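Local coordinates for GCN5-related N-acetyltransferase (Brucella melitensis biovar Abortus, PDB 4J3G), which probably transfers an acetyl group from acetyl-CoA to an amine, perhaps the N-terminal alanine of a ribosomal protein, as a member of the GNAT family, at residues D58-N61 against R62-L66. Numbering follows the deposited sequence.
With SO4 (sulfate ion), chain F.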
loop_
_atom_site.group_PDB
_atom_site.type_symbol
_atom_site.label_atom_id
_atom_site.label_comp_id
_atom_site.label_asym_id
_atom_site.label_seq_id
_atom_site.Cartn_x
_atom_site.Cartn_y
_atom_site.Cartn_z
ATOM N N ASP A 58 -11.175 7.527 -19.529
ATOM C CA ASP A 58 -12.248 8.313 -20.113
ATOM C C ASP A 58 -13.090 8.974 -19.037
ATOM O O ASP A 58 -12.875 8.768 -17.825
ATOM C CB ASP A 58 -13.093 7.460 -21.074
ATOM C CG ASP A 58 -13.738 6.252 -20.413
ATOM O OD1 ASP A 58 -13.845 6.168 -19.179
ATOM O OD2 ASP A 58 -14.218 5.380 -21.149
ATOM N N LEU A 59 -14.017 9.817 -19.479
ATOM C CA LEU A 59 -14.795 10.616 -18.576
ATOM C C LEU A 59 -15.541 9.731 -17.565
ATOM O O LEU A 59 -15.562 10.051 -16.354
ATOM C CB LEU A 59 -15.767 11.497 -19.356
ATOM C CG LEU A 59 -16.358 12.648 -18.554
ATOM C CD1 LEU A 59 -15.309 13.684 -18.166
ATOM C CD2 LEU A 59 -17.450 13.320 -19.399
ATOM N N GLU A 60 -16.068 8.596 -18.045
ATOM C CA GLU A 60 -16.855 7.692 -17.202
ATOM C C GLU A 60 -16.003 7.147 -16.059
ATOM O O GLU A 60 -16.492 6.998 -14.958
ATOM C CB GLU A 60 -17.456 6.538 -18.039
ATOM C CG GLU A 60 -18.218 5.448 -17.260
ATOM C CD GLU A 60 -19.352 5.970 -16.346
ATOM O OE1 GLU A 60 -20.019 6.978 -16.685
ATOM O OE2 GLU A 60 -19.585 5.353 -15.271
ATOM N N ASN A 61 -14.744 6.813 -16.353
ATOM C CA ASN A 61 -13.791 6.357 -15.345
ATOM C C ASN A 61 -13.687 7.370 -14.176
ATOM O O ASN A 61 -13.785 7.013 -13.013
ATOM C CB ASN A 61 -12.425 6.135 -15.990
ATOM C CG ASN A 61 -11.372 5.704 -15.009
ATOM O OD1 ASN A 61 -10.810 6.532 -14.256
ATOM N ND2 ASN A 61 -11.017 4.420 -15.054
ATOM N N ARG A 62 -13.531 8.636 -14.511
ATOM C CA ARG A 62 -13.385 9.671 -13.492
ATOM C C ARG A 62 -14.705 9.935 -12.778
ATOM O O ARG A 62 -14.715 10.336 -11.627
ATOM C CB ARG A 62 -12.850 10.949 -14.118
ATOM C CG ARG A 62 -11.460 10.793 -14.725
ATOM C CD ARG A 62 -10.419 10.524 -13.646
ATOM N NE ARG A 62 -10.286 9.104 -13.318
ATOM C CZ ARG A 62 -9.606 8.639 -12.289
ATOM N NH1 ARG A 62 -9.522 7.340 -12.085
ATOM N NH2 ARG A 62 -9.008 9.472 -11.463
ATOM N N HIS A 63 -15.811 9.729 -13.472
ATOM C CA HIS A 63 -17.116 9.886 -12.840
ATOM C C HIS A 63 -17.270 8.842 -11.708
ATOM O O HIS A 63 -17.758 9.169 -10.597
ATOM C CB HIS A 63 -18.225 9.773 -13.881
ATOM C CG HIS A 63 -19.578 9.482 -13.304
ATOM N ND1 HIS A 63 -20.433 10.471 -12.867
ATOM C CD2 HIS A 63 -20.230 8.310 -13.110
ATOM C CE1 HIS A 63 -21.551 9.924 -12.425
ATOM N NE2 HIS A 63 -21.455 8.613 -12.568
ATOM N N GLN A 64 -16.905 7.596 -11.997
ATOM C CA GLN A 64 -16.949 6.530 -10.988
ATOM C C GLN A 64 -15.966 6.840 -9.862
ATOM O O GLN A 64 -16.277 6.637 -8.684
ATOM C CB GLN A 64 -16.634 5.149 -11.584
ATOM C CG GLN A 64 -17.648 4.699 -12.638
ATOM C CD GLN A 64 -17.296 3.374 -13.271
ATOM O OE1 GLN A 64 -16.511 2.595 -12.715
ATOM N NE2 GLN A 64 -17.877 3.101 -14.448
ATOM N N TRP A 65 -14.813 7.397 -10.217
ATOM C CA TRP A 65 -13.775 7.688 -9.216
ATOM C C TRP A 65 -14.271 8.746 -8.234
ATOM O O TRP A 65 -14.128 8.603 -6.986
ATOM C CB TRP A 65 -12.485 8.161 -9.898
ATOM C CG TRP A 65 -11.395 8.568 -8.946
ATOM C CD1 TRP A 65 -10.494 7.762 -8.348
ATOM C CD2 TRP A 65 -11.093 9.899 -8.511
ATOM N NE1 TRP A 65 -9.648 8.491 -7.565
ATOM C CE2 TRP A 65 -9.989 9.811 -7.648
ATOM C CE3 TRP A 65 -11.642 11.141 -8.773
ATOM C CZ2 TRP A 65 -9.454 10.931 -7.007
ATOM C CZ3 TRP A 65 -11.087 12.260 -8.163
ATOM C CH2 TRP A 65 -9.996 12.146 -7.311
ATOM N N LEU A 66 -14.899 9.780 -8.785
ATOM C CA LEU A 66 -15.409 10.887 -7.961
ATOM C C LEU A 66 -16.581 10.393 -7.110
ATOM O O LEU A 66 -16.691 10.738 -5.942
ATOM C CB LEU A 66 -15.859 12.048 -8.845
ATOM C CG LEU A 66 -16.403 13.301 -8.130
ATOM C CD1 LEU A 66 -15.396 13.911 -7.183
ATOM C CD2 LEU A 66 -16.837 14.316 -9.146
HETATM S S SO4 F . -7.112 6.362 -6.732
HETATM O O1 SO4 F . -5.736 6.351 -6.175
HETATM O O2 SO4 F . -8.065 5.713 -5.802
HETATM O O3 SO4 F . -7.480 7.781 -6.944
HETATM O O4 SO4 F . -7.180 5.632 -8.026
#
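Asn61 and Arg62 join side by side in the capped first turns of helix 59-72, a local contact in the GNAT domain, where this helix packs on helix 34-47 and strand 76-81. Asp58 is the N-cap: its OD1 accepts from Asn61 N at 3.0 Å, while Arg62 N makes a weak bond to its carbonyl oxygen. Regular helical bonding then takes over, with His63 N to Leu59 O, Gln64 N to Glu60 O and Trp65 N to Asn61 O. On the outer side, Glu60 and Gln64 are tied one turn apart. The Gln64 NE2 donor lies 2.9 Å from Glu60 OE2, which takes the nearly straight bond (165°) on its anti lone pair; the bend of Glu60 at chi2 (54°) turns its carboxylate along the helix to meet the amide. His63 CD2 lies 3.7 Å from the same OE2, but the ring's ND1 is bonded to Glu31. Arg62 is buried, its chain bent at chi2 and chi3, and it rests on Leu34 and Leu38 and makes a cation-pi contact with Tyr41. One face of its guanidinium is covered by Trp65 CB, 3.7 Å above the plane, and NH2 sits over the rim of the indole. O3 of a sulfate, probably from the crystallisation liquor, lies at the ring edge beside Trp65 NE1, at a doubtful, too-short separation. A side-on grip, with amide and guanidinium nearly coplanar (17°), helps to hold the latter in its plane: Asn61 OD1 accepts bonds from both Arg62 NE at 2.8 Å and Arg62 NH1 at 2.7 Å.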